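Local coordinates for photosystem II assembly protein Ycf48 (Thermosynechococcus elongatus, PDB 5OJ5) that probably assists early photosystem II assembly and replacement of photodamaged D1, and binds the C-terminal extension of D1, at residues D99-S104 with V115-I120; A56-M61 with G69-V74. One frame throughout, in Å; residues are numbered along the deposited sequence.

Interaction 1: residues D99-S104 with V115-I120; sequences DYRFNS and VGEPPI
R101 and E117 form a hydrogen-bonded antiparallel pair: R101 N donates to E117 O at 2.8 Å and E117 N to R101 O at 3.0 Å, and strands 101-104 and 115-117 then run on to a classic beta bulge, where N103 and S104 both face V115. V115 O takes a bond from N103 N and a weak one from S104 N, while V115 N returns a bond to S104 O. Between these pairs G116, on the face of F102, brings its CA within 3.0 Å of R101 O, an approach that suits a residue without a side chain.

On the face of R101 and E117 the two side chains lie side by side. E117 has its CG wedged between backbone N and carbonyl carbon (chi1 60°), which carries the carboxylate back over the first strand. There OE2 accepts N103 ND2 at 3.1 Å, nearly straight at 168°, through its anti lone pair; the amide also donates to P144 O. The Y100 ring packs against the turn that contains the cis peptide before P118: I120 CD1 sits over one ring face, 3.7 Å from the centroid, a CH-pi contact, while P118 O lies at the ring edge, 3.3 Å from Y100 CD1. A water joins Y100 OH to P119 O, and the hydroxyl is also hydrogen-bonded to D96 OD1.

The hairpin starts a four-stranded propeller blade: strand 101-108 is first and, as in other beta-propellers, nearest the central pore, 111-117 and 120-124 follow outward, and S104 OG and V115 reach strand 144-151 of the next blade.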
ATOM      1  N   ASP A  99      18.714 -11.079   0.500  1.00 18.19           N
ATOM      2  CA  ASP A  99      17.546 -11.560   1.227  1.00 20.18           C
ATOM      3  C   ASP A  99      16.618 -10.446   1.726  1.00 20.62           C
ATOM      4  O   ASP A  99      15.503 -10.714   2.214  1.00 22.34           O
ATOM      5  CB  ASP A  99      17.981 -12.538   2.318  1.00 25.48           C
ATOM      6  CG  ASP A  99      18.578 -13.783   1.744  1.00 31.22           C
ATOM      7  OD1 ASP A  99      17.996 -14.321   0.779  1.00 33.20           O
ATOM      8  OD2 ASP A  99      19.640 -14.213   2.220  1.00 36.07           O
ATOM      9  N   TYR A 100      16.945  -9.192   1.494  1.00 17.08           N
ATOM     10  CA  TYR A 100      16.137  -8.081   1.984  1.00 15.55           C
ATOM     11  C   TYR A 100      14.744  -8.078   1.377  1.00 13.43           C
ATOM     12  O   TYR A 100      14.555  -8.287   0.178  1.00 16.60           O
ATOM     13  CB  TYR A 100      16.815  -6.768   1.628  1.00 16.04           C
ATOM     14  CG  TYR A 100      18.164  -6.577   2.291  1.00 15.33           C
ATOM     15  CD1 TYR A 100      18.214  -6.190   3.618  1.00 15.11           C
ATOM     16  CD2 TYR A 100      19.357  -6.727   1.592  1.00 16.80           C
ATOM     17  CE1 TYR A 100      19.448  -5.954   4.266  1.00 15.58           C
ATOM     18  CE2 TYR A 100      20.579  -6.488   2.226  1.00 17.19           C
ATOM     19  CZ  TYR A 100      20.616  -6.099   3.567  1.00 16.45           C
ATOM     20  OH  TYR A 100      21.781  -5.875   4.248  1.00 19.91           O
ATOM     21  N   ARG A 101      13.769  -7.844   2.224  1.00 13.75           N
ATOM     22  CA  ARG A 101      12.403  -7.584   1.792  1.00 13.00           C
ATOM     23  C   ARG A 101      12.275  -6.077   1.711  1.00 11.86           C
ATOM     24  O   ARG A 101      12.243  -5.406   2.746  1.00 14.31           O
ATOM     25  CB  ARG A 101      11.468  -8.165   2.835  1.00 15.69           C
ATOM     26  CG  ARG A 101      10.030  -7.953   2.548  1.00 17.15           C
ATOM     27  CD  ARG A 101       9.203  -8.415   3.757  1.00 19.32           C
ATOM     28  NE  ARG A 101       7.787  -8.142   3.601  1.00 22.06           N
ATOM     29  CZ  ARG A 101       6.914  -8.932   2.975  1.00 23.28           C
ATOM     30  NH1 ARG A 101       7.271 -10.118   2.457  1.00 23.47           N
ATOM     31  NH2 ARG A 101       5.645  -8.551   2.902  1.00 25.47           N
ATOM     32  N   PHE A 102      12.231  -5.512   0.486  1.00 11.10           N
ATOM     33  CA  PHE A 102      12.041  -4.078   0.328  1.00 11.24           C
ATOM     34  C   PHE A 102      10.554  -3.800   0.442  1.00 11.38           C
ATOM     35  O   PHE A 102       9.781  -4.144  -0.454  1.00 12.79           O
ATOM     36  CB  PHE A 102      12.582  -3.587  -1.009  1.00 11.65           C
ATOM     37  CG  PHE A 102      14.084  -3.618  -1.171  1.00 10.85           C
ATOM     38  CD1 PHE A 102      14.980  -3.585  -0.129  1.00 14.36           C
ATOM     39  CD2 PHE A 102      14.604  -3.599  -2.459  1.00 13.79           C
ATOM     40  CE1 PHE A 102      16.354  -3.569  -0.373  1.00 15.31           C
ATOM     41  CE2 PHE A 102      15.949  -3.531  -2.689  1.00 14.67           C
ATOM     42  CZ  PHE A 102      16.822  -3.552  -1.631  1.00 14.00           C
ATOM     43  N   ASN A 103      10.158  -3.229   1.579  1.00 11.92           N
ATOM     44  CA  ASN A 103       8.781  -3.071   1.993  1.00 13.07           C
ATOM     45  C   ASN A 103       8.142  -1.807   1.421  1.00 10.17           C
ATOM     46  O   ASN A 103       6.916  -1.737   1.330  1.00 11.59           O
ATOM     47  CB  ASN A 103       8.744  -2.965   3.579  1.00 15.49           C
ATOM     48  CG  ASN A 103       8.951  -4.212   4.276  1.00 17.28           C
ATOM     49  OD1 ASN A 103       8.537  -5.273   3.833  1.00 19.68           O
ATOM     50  ND2 ASN A 103       9.553  -4.092   5.436  1.00 16.55           N
ATOM     51  N   SER A 104       8.948  -0.783   1.120  1.00  9.49           N
ATOM     52  CA  SER A 104       8.398   0.545   0.890  1.00  9.17           C
ATOM     53  C   SER A 104       9.371   1.322   0.034  1.00  8.42           C
ATOM     54  O   SER A 104      10.578   1.285   0.276  1.00  9.52           O
ATOM     55  CB  SER A 104       8.173   1.219   2.229  1.00  9.61           C
ATOM     56  OG  SER A 104       7.716   2.547   2.156  1.00  9.89           O
ATOM     57  N   VAL A 115      13.026   1.343   2.089  1.00  8.86           N
ATOM     58  CA  VAL A 115      13.368   0.672   3.334  1.00  9.36           C
ATOM     59  C   VAL A 115      12.923  -0.774   3.292  1.00  9.87           C
ATOM     60  O   VAL A 115      12.002  -1.159   2.566  1.00 11.18           O
ATOM     61  CB  VAL A 115      12.808   1.381   4.584  1.00 10.01           C
ATOM     62  CG1 VAL A 115      13.382   2.768   4.714  1.00 11.52           C
ATOM     63  CG2 VAL A 115      11.265   1.425   4.584  1.00 10.86           C
ATOM     64  N   GLY A 116      13.560  -1.576   4.137  1.00 10.40           N
ATOM     65  CA  GLY A 116      13.234  -2.975   4.189  1.00 13.26           C
ATOM     66  C   GLY A 116      13.746  -3.660   5.425  1.00 12.01           C
ATOM     67  O   GLY A 116      14.303  -3.041   6.344  1.00 12.10           O
ATOM     68  N   GLU A 117      13.537  -4.970   5.421  1.00 12.79           N
ATOM     69  CA  GLU A 117      13.891  -5.860   6.534  1.00 14.10           C
ATOM     70  C   GLU A 117      14.677  -7.053   5.999  1.00 15.12           C
ATOM     71  O   GLU A 117      14.340  -7.570   4.934  1.00 16.87           O
ATOM     72  CB  GLU A 117      12.641  -6.346   7.253  1.00 16.56           C
ATOM     73  CG  GLU A 117      11.693  -7.096   6.433  1.00 20.44           C
ATOM     74  CD  GLU A 117      10.443  -7.414   7.207  1.00 22.69           C
ATOM     75  OE1 GLU A 117      10.350  -8.553   7.709  1.00 26.49           O
ATOM     76  OE2 GLU A 117       9.564  -6.511   7.306  1.00 22.76           O
ATOM     77  N   PRO A 118      15.737  -7.509   6.696  1.00 15.68           N
ATOM     78  CA  PRO A 118      16.304  -6.901   7.892  1.00 16.40           C
ATOM     79  C   PRO A 118      16.746  -5.467   7.598  1.00 14.22           C
ATOM     80  O   PRO A 118      16.865  -5.078   6.419  1.00 14.90           O
ATOM     81  CB  PRO A 118      17.490  -7.832   8.222  1.00 18.76           C
ATOM     82  CG  PRO A 118      17.859  -8.401   6.948  1.00 21.47           C
ATOM     83  CD  PRO A 118      16.566  -8.617   6.199  1.00 18.33           C
ATOM     84  N   PRO A 119      16.968  -4.668   8.641  1.00 14.33           N
ATOM     85  CA  PRO A 119      16.989  -3.218   8.471  1.00 13.15           C
ATOM     86  C   PRO A 119      17.899  -2.761   7.359  1.00 12.60           C
ATOM     87  O   PRO A 119      19.112  -3.029   7.355  1.00 14.25           O
ATOM     88  CB  PRO A 119      17.426  -2.723   9.853  1.00 15.10           C
ATOM     89  CG  PRO A 119      16.858  -3.766  10.787  1.00 16.44           C
ATOM     90  CD  PRO A 119      17.031  -5.073  10.063  1.00 16.32           C
ATOM     91  N   ILE A 120      17.317  -2.007   6.426  1.00 11.47           N
ATOM     92  CA  ILE A 120      18.064  -1.390   5.340  1.00 11.35           C
ATOM     93  C   ILE A 120      17.304  -0.144   4.932  1.00 10.81           C
ATOM     94  O   ILE A 120      16.067  -0.107   4.919  1.00 10.50           O
ATOM     95  CB  ILE A 120      18.260  -2.361   4.146  1.00 12.07           C
ATOM     96  CG1 ILE A 120      19.139  -1.734   3.055  1.00 13.28           C
ATOM     97  CG2 ILE A 120      16.928  -2.879   3.606  1.00 13.03           C
ATOM     98  CD1 ILE A 120      19.722  -2.746   2.094  1.00 15.59           C
TER
HETATM   99  O   HOH W   1      13.593 -10.307   5.094  1.00 31.53           O
HETATM  100  O   HOH W   2      21.474  -3.404   5.708  1.00 25.06           O

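Interaction 2: residues A56-M61 with G69-V74; sequences ATILDM and GWLVGV
V72 O is the polar centre here, accepting two backbone bonds, from L59 N at 2.8 Å and from D60 N at 3.2 Å. L59 and D60 both face V72, a classic beta bulge, and so share its one carbonyl oxygen. V72 N repays the strand by donating to D60 O, and beyond the bulge V74 N gives T57 O a bond that is almost straight, 173° at the hydrogen.

D60 turns its carboxylate away from V72: CG is anti to the backbone N (chi1 -158°), OD1 takes a weak bond from M61 N, and OD2 accepts V105 N. An acidic side chain suits the place because it can accept from this backbone N-H of the next blade. G73 comes against I58 with their CA atoms 4.2 Å apart, and the close approach of T57 O and I58 CA suits a residue with no side chain.

Apolar side chains make the remaining contacts. I58 CD1 meets L71 CD1 at 3.7 Å, the two side chains crossing at about a right angle, and the other methyl of L71, CD2, lies 4.0 Å from M61 CE in one of the two conformers of M61. L71 can reach both because its two methyls fork between them. At the other end V74, also present in two conformers, in one of them rests its CG2 on T57 CB and L59 CD1.

Strands 58-63 and 69-73 are the first two of a four-stranded propeller blade, with 77-81 next in order. V72 and L59 pack on strand 101-108, D60 and M61 on strand 317-320, and W70 lies among F107, W131 and H68, its NE1 bonded to G127 O.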
ATOM      1  N   ALA A  56       9.418 -12.754  -8.158  1.00 13.14           N
ATOM      2  CA  ALA A  56       9.353 -12.263  -6.793  1.00 13.18           C
ATOM      3  C   ALA A  56       8.102 -11.415  -6.570  1.00 13.42           C
ATOM      4  O   ALA A  56       7.648 -10.693  -7.451  1.00 15.75           O
ATOM      5  CB  ALA A  56      10.575 -11.379  -6.517  1.00 15.40           C
ATOM      6  N   THR A  57       7.564 -11.501  -5.363  1.00 15.00           N
ATOM      7  CA  THR A  57       6.450 -10.633  -4.992  1.00 17.92           C
ATOM      8  C   THR A  57       6.863  -9.167  -4.903  1.00 14.46           C
ATOM      9  O   THR A  57       7.845  -8.830  -4.244  1.00 13.92           O
ATOM     10  CB  THR A  57       5.939 -11.080  -3.628  1.00 24.86           C
ATOM     11  OG1 THR A  57       5.503 -12.456  -3.718  1.00 30.55           O
ATOM     12  CG2 THR A  57       4.804 -10.212  -3.095  1.00 27.11           C
ATOM     13  N   ILE A  58       6.105  -8.317  -5.579  1.00 14.17           N
ATOM     14  CA  ILE A  58       6.279  -6.875  -5.518  1.00 11.81           C
ATOM     15  C   ILE A  58       5.471  -6.303  -4.359  1.00 11.06           C
ATOM     16  O   ILE A  58       4.307  -6.662  -4.173  1.00 12.78           O
ATOM     17  CB  ILE A  58       5.908  -6.240  -6.869  1.00 12.95           C
ATOM     18  CG1 ILE A  58       6.740  -6.854  -8.013  1.00 15.98           C
ATOM     19  CG2 ILE A  58       6.073  -4.729  -6.810  1.00 12.23           C
ATOM     20  CD1 ILE A  58       8.229  -6.978  -7.717  1.00 15.46           C
ATOM     21  N   LEU A  59       6.080  -5.386  -3.610  1.00 10.00           N
ATOM     22  CA  LEU A  59       5.477  -4.844  -2.402  1.00  9.78           C
ATOM     23  C   LEU A  59       5.099  -3.384  -2.477  1.00  8.87           C
ATOM     24  O   LEU A  59       4.212  -2.954  -1.732  1.00  9.86           O
ATOM     25  CB  LEU A  59       6.384  -5.102  -1.210  1.00 10.21           C
ATOM     26  CG  LEU A  59       6.639  -6.591  -0.932  1.00 11.92           C
ATOM     27  CD1 LEU A  59       7.652  -6.717   0.206  1.00 12.86           C
ATOM     28  CD2 LEU A  59       5.325  -7.286  -0.567  1.00 14.62           C
ATOM     29  N   ASP A  60       5.766  -2.577  -3.297  1.00  8.46           N
ATOM     30  CA  ASP A  60       5.454  -1.150  -3.327  1.00  8.65           C
ATOM     31  C   ASP A  60       5.945  -0.545  -4.629  1.00  8.47           C
ATOM     32  O   ASP A  60       6.778  -1.124  -5.343  1.00  8.58           O
ATOM     33  CB  ASP A  60       6.030  -0.435  -2.102  1.00  9.26           C
ATOM     34  CG  ASP A  60       5.318   0.876  -1.789  1.00  9.17           C
ATOM     35  OD1 ASP A  60       4.174   1.116  -2.287  1.00 10.06           O
ATOM     36  OD2 ASP A  60       5.916   1.652  -1.017  1.00 10.65           O
ATOM     37  N   MET A  61       5.458   0.666  -4.918  1.00  8.59           N
ATOM     38  CA  MET A  61       5.754   1.382  -6.149  0.58  8.45           C
ATOM     39  C   MET A  61       5.620   2.872  -5.882  1.00  8.51           C
ATOM     40  O   MET A  61       4.719   3.280  -5.170  1.00  9.53           O
ATOM     41  CB  MET A  61       4.809   0.888  -7.254  0.58 10.15           C
ATOM     42  CG  MET A  61       4.991   1.535  -8.618  0.58 11.16           C
ATOM     43  SD  MET A  61       3.735   1.097  -9.836  0.58 11.04           S
ATOM     44  CE  MET A  61       3.966  -0.660  -9.977  0.58  8.12           C
ATOM     45  N   GLY A  69       9.338   5.868 -12.797  1.00 10.54           N
ATOM     46  CA  GLY A  69       9.015   5.344 -11.490  1.00 11.32           C
ATOM     47  C   GLY A  69       9.777   4.085 -11.176  1.00  9.75           C
ATOM     48  O   GLY A  69      10.532   3.549 -11.997  1.00 10.13           O
ATOM     49  N   TRP A  70       9.571   3.603  -9.951  1.00  9.27           N
ATOM     50  CA  TRP A  70      10.295   2.480  -9.370  1.00  9.40           C
ATOM     51  C   TRP A  70       9.342   1.577  -8.616  1.00  8.95           C
ATOM     52  O   TRP A  70       8.385   2.057  -7.983  1.00  9.87           O
ATOM     53  CB  TRP A  70      11.387   2.994  -8.400  1.00 10.22           C
ATOM     54  CG  TRP A  70      12.525   3.695  -9.090  1.00 10.59           C
ATOM     55  CD1 TRP A  70      12.568   4.991  -9.478  1.00 11.43           C
ATOM     56  CD2 TRP A  70      13.752   3.104  -9.496  1.00 11.02           C
ATOM     57  NE1 TRP A  70      13.764   5.246 -10.137  1.00 12.09           N
ATOM     58  CE2 TRP A  70      14.517   4.107 -10.118  1.00 11.80           C
ATOM     59  CE3 TRP A  70      14.293   1.824  -9.360  1.00 12.36           C
ATOM     60  CZ2 TRP A  70      15.809   3.874 -10.623  1.00 12.69           C
ATOM     61  CZ3 TRP A  70      15.605   1.631  -9.844  1.00 13.33           C
ATOM     62  CH2 TRP A  70      16.324   2.644 -10.442  1.00 13.54           C
ATOM     63  N   LEU A  71       9.644   0.288  -8.624  1.00  8.76           N
ATOM     64  CA  LEU A  71       8.946  -0.670  -7.783  1.00  9.12           C
ATOM     65  C   LEU A  71       9.974  -1.514  -7.038  1.00  8.79           C
ATOM     66  O   LEU A  71      11.138  -1.641  -7.461  1.00  9.33           O
ATOM     67  CB  LEU A  71       7.944  -1.509  -8.567  1.00  9.45           C
ATOM     68  CG  LEU A  71       8.446  -2.424  -9.699  1.00  9.91           C
ATOM     69  CD1 LEU A  71       9.118  -3.699  -9.143  1.00 10.78           C
ATOM     70  CD2 LEU A  71       7.304  -2.791 -10.637  1.00 11.05           C
ATOM     71  N   VAL A  72       9.529  -2.064  -5.904  1.00  8.83           N
ATOM     72  CA  VAL A  72      10.406  -2.818  -5.026  1.00  8.96           C
ATOM     73  C   VAL A  72       9.663  -4.030  -4.486  1.00  9.16           C
ATOM     74  O   VAL A  72       8.425  -4.038  -4.389  1.00  9.70           O
ATOM     75  CB  VAL A  72      10.953  -1.980  -3.843  1.00  9.38           C
ATOM     76  CG1 VAL A  72      11.726  -0.788  -4.345  1.00 10.68           C
ATOM     77  CG2 VAL A  72       9.833  -1.539  -2.895  1.00  9.65           C
ATOM     78  N   GLY A  73      10.423  -5.040  -4.047  1.00  9.29           N
ATOM     79  CA  GLY A  73       9.795  -6.175  -3.389  1.00 10.56           C
ATOM     80  C   GLY A  73      10.776  -7.107  -2.750  1.00 10.62           C
ATOM     81  O   GLY A  73      11.874  -6.734  -2.316  1.00 11.55           O
ATOM     82  N   VAL A  74      10.352  -8.372  -2.719  0.53 11.83           N
ATOM     83  CA  VAL A  74      11.063  -9.455  -2.042  0.53 14.09           C
ATOM     84  C   VAL A  74      12.373  -9.750  -2.766  0.53 13.37           C
ATOM     85  O   VAL A  74      12.498  -9.514  -3.971  0.53 14.06           O
ATOM     86  CB  VAL A  74      10.103 -10.667  -2.014  0.53 17.21           C
ATOM     87  CG1 VAL A  74      10.751 -11.931  -1.518  0.53 19.14           C
ATOM     88  CG2 VAL A  74       8.896 -10.346  -1.117  0.53 19.37           C
TER

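Overall arrangement
Interactions 1 and 2 join the first two strands of successive blades in the seven-bladed propeller, and both combine a classic bulge with a closely approached glycine. Their centres lie 11 Å apart, and they touch directly: F102 N is probably hydrogen-bonded to G73 O, L59 CD1 packs on R101 CG, and S104 CA lies against D60 OD2. Interaction 2 is nearer the centre of the chain, has no exposed residues in contact and relies on aliphatic packing beside its backbone bonds. Interaction 1 lies farther out and is more mixed, with charged and amide groups, prolines and bridging waters toward solvent, while its buried part centres on aromatic rings.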